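Local coordinates for protein beta-galactoside alpha-2,6-sialyltransferase (Photobacterium sp., PDB 2Z4T) that acts as a sialyltransferase, probably moving sialic acid from a CMP-activated donor onto galactose of acceptors such as lactose in an alpha-2,6 linkage, at residues Y120-H123 and P127-Q130; L132-K137 and D228-G233; L198-N201 and D207-V210; S278-Q283 and A288-L293. All coordinates share one frame; numbering follows the deposited sequence. Where two conformers were deposited one is given.

Contact 1. Residues Y120-H123 and P127-Q130; sequences YVDH and PTLQ. With GAL (beta-D-galactopyranose), chain B.
The carboxylate of D122 is gripped at both oxygens. Its OD2 accepts a hydrogen bond from T128 OG1 at 2.6 Å. The hydroxyl arrives on the anti side of the carboxylate, 23° out of its plane. T128 N is also close, 3.0 Å from D122 OD2. The other oxygen, OD1, takes hydrogen bonds from A124 N in the loop and from N201 ND2 on strand 194-201. The three hydrogen bonds, from T128 OG1, A124 N and N201 ND2, fix the rotation of the carboxylate. CG of D122 lies anti to its own backbone nitrogen (chi1 176°), which carries the carboxylate out over the start of the helix. There it crosses the P127 ring at about a right angle, with P127 CB 3.3 Å from D122 CG.

The contact joins the end of strand 103-122 to the first turn of helix 126-141. It is the opening corner of a beta-alpha-beta unit that goes on to strand 146-151, in the Rossmann-like part of a GT-B fold. T128 belongs to a magnesium site with A124, G152 and R153. D122 has been seen to bind that ion in another structure of this protein, but does not bind it here.

H123 turns to the acceptor sugar. Its NE2 donates to galactose O4 at 2.9 Å and to galactose O5 at 3.2 Å. Both bonds are bent, near 138° at the hydrogen, as expected when one N-H is shared. The sugar lies at the ring edge, with galactose C4 in the ring plane. H204 packs edge-to-face with the H123 ring.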
loop_
_atom_site.group_PDB
_atom_site.type_symbol
_atom_site.label_atom_id
_atom_site.label_comp_id
_atom_site.label_asym_id
_atom_site.label_seq_id
_atom_site.Cartn_x
_atom_site.Cartn_y
_atom_site.Cartn_z
ATOM N N TYR A 120 -2.672 8.531 0.852
ATOM C CA TYR A 120 -2.345 7.200 1.356
ATOM C C TYR A 120 -1.594 7.286 2.676
ATOM O O TYR A 120 -0.523 7.904 2.741
ATOM C CB TYR A 120 -1.445 6.456 0.372
ATOM C CG TYR A 120 -1.901 6.403 -1.080
ATOM C CD1 TYR A 120 -2.535 5.270 -1.577
ATOM C CD2 TYR A 120 -1.647 7.465 -1.956
ATOM C CE1 TYR A 120 -2.943 5.184 -2.903
ATOM C CE2 TYR A 120 -2.042 7.397 -3.295
ATOM C CZ TYR A 120 -2.690 6.240 -3.758
ATOM O OH TYR A 120 -3.086 6.129 -5.062
ATOM N N VAL A 121 -2.140 6.664 3.724
ATOM C CA VAL A 121 -1.561 6.780 5.051
ATOM C C VAL A 121 -1.394 5.409 5.704
ATOM O O VAL A 121 -2.359 4.614 5.815
ATOM C CB VAL A 121 -2.411 7.694 5.976
ATOM C CG1 VAL A 121 -1.686 7.977 7.300
ATOM C CG2 VAL A 121 -2.773 9.025 5.280
ATOM N N ASP A 122 -0.172 5.149 6.165
ATOM C CA ASP A 122 0.120 3.950 6.912
ATOM C C ASP A 122 1.501 4.018 7.564
ATOM O O ASP A 122 2.448 4.576 7.005
ATOM C CB ASP A 122 0.028 2.711 6.001
ATOM C CG ASP A 122 0.420 1.434 6.727
ATOM O OD1 ASP A 122 -0.095 1.195 7.844
ATOM O OD2 ASP A 122 1.252 0.676 6.199
ATOM N N HIS A 123 1.615 3.408 8.734
ATOM C CA HIS A 123 2.850 3.438 9.495
ATOM C C HIS A 123 3.447 2.038 9.512
ATOM O O HIS A 123 4.593 1.872 9.934
ATOM C CB HIS A 123 2.566 3.859 10.938
ATOM C CG HIS A 123 1.782 2.834 11.696
ATOM N ND1 HIS A 123 0.425 2.654 11.511
ATOM C CD2 HIS A 123 2.171 1.893 12.592
ATOM C CE1 HIS A 123 0.009 1.658 12.275
ATOM N NE2 HIS A 123 1.049 1.179 12.939
ATOM N N PRO A 127 -0.253 -2.478 4.627
ATOM C CA PRO A 127 -1.029 -1.474 3.888
ATOM C C PRO A 127 -0.158 -0.648 2.948
ATOM O O PRO A 127 -0.583 -0.334 1.820
ATOM C CB PRO A 127 -1.605 -0.587 4.990
ATOM C CG PRO A 127 -1.583 -1.452 6.239
ATOM C CD PRO A 127 -0.352 -2.298 6.084
ATOM N N THR A 128 1.054 -0.328 3.403
ATOM C CA THR A 128 1.945 0.532 2.662
ATOM C C THR A 128 2.368 -0.150 1.344
ATOM O O THR A 128 2.503 0.497 0.296
ATOM C CB THR A 128 3.192 0.907 3.527
ATOM O OG1 THR A 128 2.813 1.877 4.514
ATOM C CG2 THR A 128 4.305 1.500 2.667
ATOM N N LEU A 129 2.583 -1.458 1.417
ATOM C CA LEU A 129 2.914 -2.243 0.253
ATOM C C LEU A 129 1.768 -2.189 -0.764
ATOM O O LEU A 129 2.004 -1.934 -1.947
ATOM C CB LEU A 129 3.202 -3.688 0.646
ATOM C CG LEU A 129 3.531 -4.627 -0.504
ATOM C CD1 LEU A 129 4.834 -4.206 -1.154
ATOM C CD2 LEU A 129 3.581 -6.077 0.010
ATOM N N GLN A 130 0.541 -2.407 -0.303
ATOM C CA GLN A 130 -0.601 -2.379 -1.200
ATOM C C GLN A 130 -0.833 -0.980 -1.798
ATOM O O GLN A 130 -1.168 -0.851 -2.991
ATOM C CB GLN A 130 -1.839 -2.871 -0.485
ATOM C CG GLN A 130 -1.809 -4.341 -0.176
ATOM C CD GLN A 130 -2.126 -5.257 -1.376
ATOM O OE1 GLN A 130 -1.703 -6.419 -1.403
ATOM N NE2 GLN A 130 -2.884 -4.756 -2.343
HETATM C C1 GAL B . 2.437 -0.473 16.217
HETATM C C2 GAL B . 0.972 -0.220 16.567
HETATM C C3 GAL B . 0.169 -1.495 16.325
HETATM C C4 GAL B . 0.433 -2.041 14.915
HETATM C C5 GAL B . 1.930 -2.156 14.621
HETATM C C6 GAL B . 2.229 -2.493 13.157
HETATM O O2 GAL B . 0.875 0.224 17.912
HETATM O O3 GAL B . -1.217 -1.243 16.500
HETATM O O4 GAL B . -0.192 -1.186 13.983
HETATM O O5 GAL B . 2.546 -0.919 14.883
HETATM O O6 GAL B . 1.807 -3.793 12.800
#

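Contact 2. Residues L132-K137 and D228-G233; sequences LMDIIK and DLYDDG. With GAL (beta-D-galactopyranose), chain B.
The C-terminal end of strand 222-230 is tied to helix 126-141 through Y230 and D134. Y230 OH donates to D134 OD2 at 2.5 Å. That is very short, and its exact length is doubtful. The two side chains come from opposite directions. The carboxylate meets the edge of the phenol, its plane turned 43° from the ring, and D134 OD1 stays 3.2 Å from Y230 OH.

D228 sits two residues earlier on the strand and points toward the same helix. Its OD2 is 4.0 Å from D134 OD2. A water donates to both, at 2.7 Å to D134 OD2 and 3.2 Å to D228 OD2, which probably eases the repulsion. D228 OD1 is held by N226 ND2. Helix 126-141 here packs on strands that run parallel within the large mixed sheet, in the Rossmann-like domain of the GT-B fold.

Past the strand end the chain enters the acceptor pocket. D232 takes two galactose hydroxyls, one on each oxygen: O6 donates to D232 OD1 at 2.6 Å and O4 donates to D232 OD2 at 2.5 Å, the latter also very short in the model. Galactose O6 is the hydroxyl that an alpha-2,6 transfer would modify. N201 ND2 also binds D232 OD2.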
loop_
_atom_site.group_PDB
_atom_site.type_symbol
_atom_site.label_atom_id
_atom_site.label_comp_id
_atom_site.label_asym_id
_atom_site.label_seq_id
_atom_site.Cartn_x
_atom_site.Cartn_y
_atom_site.Cartn_z
ATOM N N LEU A 132 1.453 1.327 -2.327
ATOM C CA LEU A 132 2.491 1.499 -3.326
ATOM C C LEU A 132 2.059 0.940 -4.665
ATOM O O LEU A 132 2.238 1.587 -5.711
ATOM C CB LEU A 132 3.764 0.759 -2.939
ATOM C CG LEU A 132 5.134 1.340 -3.328
ATOM C CD1 LEU A 132 6.167 0.274 -3.535
ATOM C CD2 LEU A 132 5.128 2.303 -4.509
ATOM N N MET A 133 1.532 -0.278 -4.645
ATOM C CA MET A 133 1.086 -0.912 -5.868
ATOM C C MET A 133 -0.081 -0.133 -6.506
ATOM O O MET A 133 -0.142 -0.037 -7.721
ATOM C CB MET A 133 0.720 -2.378 -5.619
ATOM C CG MET A 133 1.921 -3.259 -5.303
ATOM S SD MET A 133 1.548 -5.029 -5.357
ATOM C CE MET A 133 0.402 -5.235 -3.993
ATOM N N ASP A 134 -0.980 0.429 -5.683
ATOM C CA ASP A 134 -2.070 1.291 -6.175
ATOM C C ASP A 134 -1.569 2.568 -6.857
ATOM O O ASP A 134 -2.172 3.027 -7.833
ATOM C CB ASP A 134 -3.018 1.674 -5.051
ATOM C CG ASP A 134 -3.815 0.494 -4.525
ATOM O OD1 ASP A 134 -3.893 -0.583 -5.190
ATOM O OD2 ASP A 134 -4.366 0.640 -3.426
ATOM N N ILE A 135 -0.467 3.123 -6.344
ATOM C CA ILE A 135 0.059 4.380 -6.826
ATOM C C ILE A 135 0.658 4.164 -8.199
ATOM O O ILE A 135 0.348 4.909 -9.137
ATOM C CB ILE A 135 1.121 4.936 -5.867
ATOM C CG1 ILE A 135 0.450 5.527 -4.625
ATOM C CG2 ILE A 135 2.054 5.945 -6.564
ATOM C CD1 ILE A 135 1.400 5.771 -3.436
ATOM N N ILE A 136 1.515 3.153 -8.319
ATOM C CA ILE A 136 2.129 2.826 -9.583
ATOM C C ILE A 136 1.076 2.555 -10.690
ATOM O O ILE A 136 1.174 3.103 -11.785
ATOM C CB ILE A 136 3.139 1.653 -9.434
ATOM C CG1 ILE A 136 4.234 2.066 -8.444
ATOM C CG2 ILE A 136 3.748 1.293 -10.802
ATOM C CD1 ILE A 136 5.260 1.047 -8.195
ATOM N N LYS A 137 0.052 1.757 -10.391
ATOM C CA LYS A 137 -1.039 1.545 -11.343
ATOM C C LYS A 137 -1.743 2.868 -11.715
ATOM O O LYS A 137 -2.071 3.114 -12.882
ATOM C CB LYS A 137 -2.047 0.533 -10.794
ATOM C CG LYS A 137 -3.172 0.246 -11.758
ATOM C CD LYS A 137 -4.019 -0.915 -11.338
ATOM C CE LYS A 137 -5.344 -0.902 -12.101
ATOM N NZ LYS A 137 -6.343 -1.855 -11.508
ATOM N N ASP A 228 -10.194 3.325 0.495
ATOM C CA ASP A 228 -9.610 1.982 0.534
ATOM C C ASP A 228 -9.098 1.683 1.927
ATOM O O ASP A 228 -8.390 2.499 2.526
ATOM C CB ASP A 228 -8.437 1.882 -0.434
ATOM C CG ASP A 228 -8.870 1.621 -1.859
ATOM O OD1 ASP A 228 -9.950 1.014 -2.058
ATOM O OD2 ASP A 228 -8.100 2.016 -2.788
ATOM N N LEU A 229 -9.433 0.507 2.430
ATOM C CA LEU A 229 -8.918 0.057 3.714
ATOM C C LEU A 229 -8.103 -1.238 3.553
ATOM O O LEU A 229 -8.621 -2.263 3.071
ATOM C CB LEU A 229 -10.069 -0.088 4.714
ATOM C CG LEU A 229 -10.765 1.284 4.737
ATOM C CD1 LEU A 229 -12.281 1.208 4.570
ATOM C CD2 LEU A 229 -10.307 2.199 5.888
ATOM N N TYR A 230 -6.827 -1.167 3.920
ATOM C CA TYR A 230 -5.924 -2.296 3.815
ATOM C C TYR A 230 -5.516 -2.641 5.225
ATOM O O TYR A 230 -5.121 -1.744 5.978
ATOM C CB TYR A 230 -4.680 -1.939 2.980
ATOM C CG TYR A 230 -4.937 -1.764 1.501
ATOM C CD1 TYR A 230 -4.997 -0.493 0.924
ATOM C CD2 TYR A 230 -5.130 -2.871 0.674
ATOM C CE1 TYR A 230 -5.261 -0.315 -0.458
ATOM C CE2 TYR A 230 -5.374 -2.719 -0.714
ATOM C CZ TYR A 230 -5.441 -1.438 -1.260
ATOM O OH TYR A 230 -5.673 -1.300 -2.611
ATOM N N ASP A 231 -5.627 -3.926 5.580
ATOM C CA ASP A 231 -5.301 -4.424 6.925
ATOM C C ASP A 231 -3.848 -4.190 7.317
ATOM O O ASP A 231 -2.939 -4.451 6.540
ATOM C CB ASP A 231 -5.558 -5.930 7.035
ATOM C CG ASP A 231 -7.028 -6.283 7.010
ATOM O OD1 ASP A 231 -7.835 -5.411 7.387
ATOM O OD2 ASP A 231 -7.369 -7.424 6.602
ATOM N N ASP A 232 -3.655 -3.725 8.548
ATOM C CA ASP A 232 -2.350 -3.681 9.178
ATOM C C ASP A 232 -1.700 -5.053 9.047
ATOM O O ASP A 232 -0.523 -5.158 8.702
ATOM C CB ASP A 232 -2.527 -3.302 10.646
ATOM C CG ASP A 232 -1.218 -3.029 11.339
ATOM O OD1 ASP A 232 -0.418 -3.984 11.543
ATOM O OD2 ASP A 232 -1.010 -1.845 11.694
ATOM N N GLY A 233 -2.492 -6.089 9.297
ATOM C CA GLY A 233 -2.101 -7.470 9.116
ATOM C C GLY A 233 -2.913 -8.316 10.087
ATOM O O GLY A 233 -4.141 -8.244 10.121
HETATM C C1 GAL B . 2.437 -0.473 16.217
HETATM C C2 GAL B . 0.972 -0.220 16.567
HETATM C C3 GAL B . 0.169 -1.495 16.325
HETATM C C4 GAL B . 0.433 -2.041 14.915
HETATM C C5 GAL B . 1.930 -2.156 14.621
HETATM C C6 GAL B . 2.229 -2.493 13.157
HETATM O O2 GAL B . 0.875 0.224 17.912
HETATM O O3 GAL B . -1.217 -1.243 16.500
HETATM O O4 GAL B . -0.192 -1.186 13.983
HETATM O O5 GAL B . 2.546 -0.919 14.883
HETATM O O6 GAL B . 1.807 -3.793 12.800
HETATM O O HOH W 1 -5.088 2.813 -2.016
#

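Contact 3. Residues L198-N201 and D207-V210; sequences LSSN and DNLV
S200 and N208 meet through one nearly straight hydrogen bond. N208 ND2 donates to S200 OG at 3.1 Å, with an N-H...O angle of 171°. The acceptor lies in the plane of the N208 amide. The same hydroxyl donates to N201 O at 2.6 Å, tilted 25° from that carbonyl plane. So S200 OG gives one bond and accepts one. One ties strand to helix, the other stays within the strand end. S200 OG stands anti to the backbone nitrogen (chi1 173°), beside the carbonyl, from where it can reach N201 O.

L209 packs beside this bond. The branch of the leucine straddles S200 CB, with L209 CG and L209 CD2 each 4.0 Å from it and L209 CD1 at 4.1 Å. CD2 of L209 also touches L198 CB at 4.3 Å. L198 and S200 both turn toward the helix, as alternate residues of a strand do.

The strand and helix belong to the beta-alpha-beta unit of strand 194-201, helix 205-216 and strand 222-230, in the large mixed sheet, where these strands run parallel. Outward from here, S199 on the opposite face of the strand uses its OG to accept from Q131 NE2 on helix 126-141. T176 OG1 binds N208 O. N201, at the strand end, passes the contact on to the active cleft: its ND2 binds D232 OD2 and D122 OD1, and its OD1 takes H204 N.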
loop_
_atom_site.group_PDB
_atom_site.type_symbol
_atom_site.label_atom_id
_atom_site.label_comp_id
_atom_site.label_asym_id
_atom_site.label_seq_id
_atom_site.Cartn_x
_atom_site.Cartn_y
_atom_site.Cartn_z
ATOM N N LEU A 198 -9.077 8.241 -0.717
ATOM C CA LEU A 198 -8.370 8.097 0.543
ATOM C C LEU A 198 -8.055 6.636 0.778
ATOM O O LEU A 198 -8.849 5.744 0.417
ATOM C CB LEU A 198 -9.180 8.650 1.722
ATOM C CG LEU A 198 -9.589 10.129 1.724
ATOM C CD1 LEU A 198 -10.505 10.410 2.897
ATOM C CD2 LEU A 198 -8.385 11.090 1.741
ATOM N N SER A 199 -6.894 6.395 1.383
ATOM C CA SER A 199 -6.456 5.052 1.661
ATOM C C SER A 199 -5.769 4.978 3.019
ATOM O O SER A 199 -4.892 5.788 3.334
ATOM C CB SER A 199 -5.507 4.547 0.564
ATOM O OG SER A 199 -5.212 3.166 0.760
ATOM N N SER A 200 -6.150 3.982 3.809
ATOM C CA SER A 200 -5.560 3.812 5.117
ATOM C C SER A 200 -5.432 2.370 5.550
ATOM O O SER A 200 -6.221 1.506 5.137
ATOM C CB SER A 200 -6.366 4.556 6.182
ATOM O OG SER A 200 -5.863 4.257 7.478
ATOM N N ASN A 201 -4.399 2.143 6.369
ATOM C CA ASN A 201 -4.375 1.090 7.383
ATOM C C ASN A 201 -5.777 0.966 8.025
ATOM O O ASN A 201 -6.341 1.959 8.489
ATOM C CB ASN A 201 -3.302 1.465 8.424
ATOM C CG ASN A 201 -3.145 0.440 9.532
ATOM O OD1 ASN A 201 -4.087 0.174 10.294
ATOM N ND2 ASN A 201 -1.929 -0.105 9.665
ATOM N N ASP A 207 -8.240 7.370 13.213
ATOM C CA ASP A 207 -7.244 8.434 13.452
ATOM C C ASP A 207 -6.500 8.929 12.211
ATOM O O ASP A 207 -5.974 10.043 12.212
ATOM C CB ASP A 207 -6.185 7.987 14.453
ATOM C CG ASP A 207 -6.659 8.052 15.907
ATOM O OD1 ASP A 207 -7.613 8.780 16.225
ATOM O OD2 ASP A 207 -6.060 7.356 16.747
ATOM N N ASN A 208 -6.430 8.114 11.161
ATOM C CA ASN A 208 -5.862 8.597 9.906
ATOM C C ASN A 208 -6.853 9.405 9.063
ATOM O O ASN A 208 -6.459 10.356 8.384
ATOM C CB ASN A 208 -5.293 7.449 9.079
ATOM C CG ASN A 208 -4.030 6.871 9.682
ATOM O OD1 ASN A 208 -3.308 7.547 10.433
ATOM N ND2 ASN A 208 -3.743 5.606 9.354
ATOM N N LEU A 209 -8.133 9.032 9.090
ATOM C CA LEU A 209 -9.071 9.582 8.114
ATOM C C LEU A 209 -9.968 10.634 8.685
ATOM O O LEU A 209 -10.270 11.617 8.012
ATOM C CB LEU A 209 -9.863 8.496 7.411
ATOM C CG LEU A 209 -8.982 7.504 6.651
ATOM C CD1 LEU A 209 -9.855 6.629 5.815
ATOM C CD2 LEU A 209 -7.942 8.184 5.782
ATOM N N VAL A 210 -10.358 10.449 9.943
ATOM C CA VAL A 210 -11.248 11.399 10.580
ATOM C C VAL A 210 -10.761 12.841 10.459
ATOM O O VAL A 210 -11.537 13.690 10.035
ATOM C CB VAL A 210 -11.613 11.037 12.050
ATOM C CG1 VAL A 210 -12.283 12.238 12.749
ATOM C CG2 VAL A 210 -12.522 9.805 12.088
#

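Contact 4. Residues S278-Q283 and A288-L293; sequences SVYNWQ and ANYHFL
The Y290 ring lies among Y280, W282 and Q283. At its edge, in the ring plane, is V279 O. The Y280 ring leans against it obliquely, centroids 5.5 Å apart and planes at 36°. F292 meets Y280 from another direction, with F292 CZ 3.7 Å from Y280 CE1. These three rings form an aromatic cluster. One face of Y280 carries V279 CG2 near the rim, and Y290 CB lies at the edge of F292. The amide of Q283 stands almost perpendicular to the Y290 ring, at 89°, with Q283 OE1 3.3 Å from Y290 CE2.

The polar end of Y290 enters the turn that follows helix 276-279. Y290 OH donates to V279 O at 2.6 Å. It accepts from W282 N at 3.0 Å, a bent bond. Q283 is bent at chi2, and its NE2 reaches back to Y280 O at 3.1 Å. Y310 O takes the same amide nitrogen. W282 turns its NE1 to S205 OG on helix 205-216, and W282 CB packs on A288 CB at 4.1 Å.

Strand 288-292 belongs to the large mixed sheet, beside strand 222-230. The buried phenol hydroxyl thus has an acceptor and a donor, both backbone groups, so one tyrosine bonds two backbone groups of the turn and ties it to the strand.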
loop_
_atom_site.group_PDB
_atom_site.type_symbol
_atom_site.label_atom_id
_atom_site.label_comp_id
_atom_site.label_asym_id
_atom_site.label_seq_id
_atom_site.Cartn_x
_atom_site.Cartn_y
_atom_site.Cartn_z
ATOM N N SER A 278 -16.182 1.290 15.074
ATOM C CA SER A 278 -15.981 2.452 14.216
ATOM C C SER A 278 -15.316 2.079 12.890
ATOM O O SER A 278 -15.714 2.575 11.848
ATOM C CB SER A 278 -15.172 3.545 14.922
ATOM O OG SER A 278 -15.985 4.277 15.850
ATOM N N VAL A 279 -14.319 1.204 12.910
ATOM C CA VAL A 279 -13.547 1.005 11.689
ATOM C C VAL A 279 -14.296 0.310 10.549
ATOM O O VAL A 279 -13.887 0.430 9.378
ATOM C CB VAL A 279 -12.135 0.394 11.931
ATOM C CG1 VAL A 279 -11.369 1.268 12.912
ATOM C CG2 VAL A 279 -12.196 -1.021 12.405
ATOM N N TYR A 280 -15.388 -0.380 10.884
ATOM C CA TYR A 280 -16.182 -1.090 9.888
ATOM C C TYR A 280 -17.472 -0.371 9.492
ATOM O O TYR A 280 -18.479 -1.004 9.218
ATOM C CB TYR A 280 -16.416 -2.553 10.301
ATOM C CG TYR A 280 -15.101 -3.303 10.418
ATOM C CD1 TYR A 280 -14.326 -3.545 9.290
ATOM C CD2 TYR A 280 -14.608 -3.720 11.672
ATOM C CE1 TYR A 280 -13.097 -4.213 9.375
ATOM C CE2 TYR A 280 -13.399 -4.385 11.778
ATOM C CZ TYR A 280 -12.640 -4.624 10.616
ATOM O OH TYR A 280 -11.423 -5.256 10.691
ATOM N N ASN A 281 -17.421 0.959 9.441
ATOM C CA ASN A 281 -18.554 1.757 8.977
ATOM C C ASN A 281 -18.239 2.683 7.812
ATOM O O ASN A 281 -19.147 3.379 7.329
ATOM C CB ASN A 281 -19.174 2.560 10.122
ATOM C CG ASN A 281 -20.203 1.777 10.877
ATOM O OD1 ASN A 281 -19.962 1.317 11.990
ATOM N ND2 ASN A 281 -21.359 1.600 10.273
ATOM N N TRP A 282 -16.986 2.688 7.335
ATOM C CA TRP A 282 -16.626 3.562 6.203
ATOM C C TRP A 282 -17.602 3.424 5.032
ATOM O O TRP A 282 -18.039 4.423 4.460
ATOM C CB TRP A 282 -15.162 3.382 5.743
ATOM C CG TRP A 282 -14.158 3.784 6.803
ATOM C CD1 TRP A 282 -13.226 2.978 7.408
ATOM C CD2 TRP A 282 -14.015 5.079 7.409
ATOM N NE1 TRP A 282 -12.518 3.692 8.342
ATOM C CE2 TRP A 282 -12.976 4.985 8.357
ATOM C CE3 TRP A 282 -14.647 6.311 7.223
ATOM C CZ2 TRP A 282 -12.563 6.080 9.129
ATOM C CZ3 TRP A 282 -14.245 7.395 8.001
ATOM C CH2 TRP A 282 -13.212 7.274 8.935
ATOM N N GLN A 283 -17.966 2.183 4.729
ATOM C CA GLN A 283 -18.832 1.857 3.593
ATOM C C GLN A 283 -20.265 2.348 3.755
ATOM O O GLN A 283 -21.002 2.454 2.768
ATOM C CB GLN A 283 -18.837 0.334 3.346
ATOM C CG GLN A 283 -19.755 -0.484 4.274
ATOM C CD GLN A 283 -19.218 -0.648 5.690
ATOM O OE1 GLN A 283 -18.238 -0.013 6.084
ATOM N NE2 GLN A 283 -19.869 -1.510 6.465
ATOM N N ALA A 288 -16.552 2.862 -0.468
ATOM C CA ALA A 288 -15.392 2.355 0.253
ATOM C C ALA A 288 -15.154 0.906 -0.081
ATOM O O ALA A 288 -16.098 0.190 -0.382
ATOM C CB ALA A 288 -15.592 2.517 1.741
ATOM N N ASN A 289 -13.897 0.479 -0.033
ATOM C CA ASN A 289 -13.560 -0.938 -0.204
ATOM C C ASN A 289 -12.632 -1.435 0.903
ATOM O O ASN A 289 -11.577 -0.819 1.158
ATOM C CB ASN A 289 -12.958 -1.192 -1.591
ATOM C CG ASN A 289 -13.983 -0.992 -2.710
ATOM O OD1 ASN A 289 -14.070 0.084 -3.299
ATOM N ND2 ASN A 289 -14.798 -2.008 -2.959
ATOM N N TYR A 290 -13.047 -2.511 1.582
ATOM C CA TYR A 290 -12.192 -3.172 2.574
ATOM C C TYR A 290 -11.422 -4.332 1.937
ATOM O O TYR A 290 -12.008 -5.349 1.514
ATOM C CB TYR A 290 -12.989 -3.688 3.780
ATOM C CG TYR A 290 -13.534 -2.604 4.675
ATOM C CD1 TYR A 290 -12.922 -2.295 5.895
ATOM C CD2 TYR A 290 -14.666 -1.895 4.312
ATOM C CE1 TYR A 290 -13.438 -1.298 6.732
ATOM C CE2 TYR A 290 -15.195 -0.907 5.124
ATOM C CZ TYR A 290 -14.584 -0.609 6.331
ATOM O OH TYR A 290 -15.128 0.382 7.103
ATOM N N HIS A 291 -10.104 -4.197 1.898
ATOM C CA HIS A 291 -9.267 -5.245 1.332
ATOM C C HIS A 291 -8.704 -6.117 2.448
ATOM O O HIS A 291 -7.700 -5.778 3.058
ATOM C CB HIS A 291 -8.165 -4.624 0.481
ATOM C CG HIS A 291 -8.686 -3.708 -0.577
ATOM N ND1 HIS A 291 -8.958 -2.376 -0.340
ATOM C CD2 HIS A 291 -9.020 -3.937 -1.867
ATOM C CE1 HIS A 291 -9.415 -1.821 -1.446
ATOM N NE2 HIS A 291 -9.471 -2.748 -2.385
ATOM N N PHE A 292 -9.377 -7.225 2.730
ATOM C CA PHE A 292 -9.019 -8.058 3.859
ATOM C C PHE A 292 -7.829 -8.940 3.524
ATOM O O PHE A 292 -7.817 -9.613 2.486
ATOM C CB PHE A 292 -10.212 -8.933 4.272
ATOM C CG PHE A 292 -11.106 -8.325 5.350
ATOM C CD1 PHE A 292 -11.601 -7.037 5.235
ATOM C CD2 PHE A 292 -11.480 -9.079 6.462
ATOM C CE1 PHE A 292 -12.443 -6.485 6.209
ATOM C CE2 PHE A 292 -12.320 -8.535 7.464
ATOM C CZ PHE A 292 -12.805 -7.238 7.330
ATOM N N LEU A 293 -6.834 -8.963 4.406
ATOM C CA LEU A 293 -5.747 -9.931 4.280
ATOM C C LEU A 293 -6.294 -11.349 4.074
ATOM O O LEU A 293 -5.774 -12.116 3.253
ATOM C CB LEU A 293 -4.844 -9.889 5.517
ATOM C CG LEU A 293 -3.590 -10.760 5.553
ATOM C CD1 LEU A 293 -2.695 -10.505 4.351
ATOM C CD2 LEU A 293 -2.835 -10.540 6.855
HETATM O O HOH W 2 -19.445 2.057 -0.116
#

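How the contacts relate
All four contacts share the large mixed sheet of the domain that holds the acceptor site. Contacts 1 and 2 both use helix 126-141, and their centres are 6 Å apart. Contacts 3 and 1 lie on neighbouring strands, their centres about 10 Å apart. In sequence contact 3 falls between the two segments of contact 2. Contact 4 comes last and is farthest from contact 1, about 15 Å between centres. It joins contact 2 through adjacent strands, 222-230 and 288-292. W282 of contact 4 packs on L209 and V210 of contact 3. N201 links contacts 1, 2 and 3 at the strand ends. The loops just past strands 103-122 and 222-230 carry H123 and D232 to the galactose, so the acceptor pocket rests on this sheet.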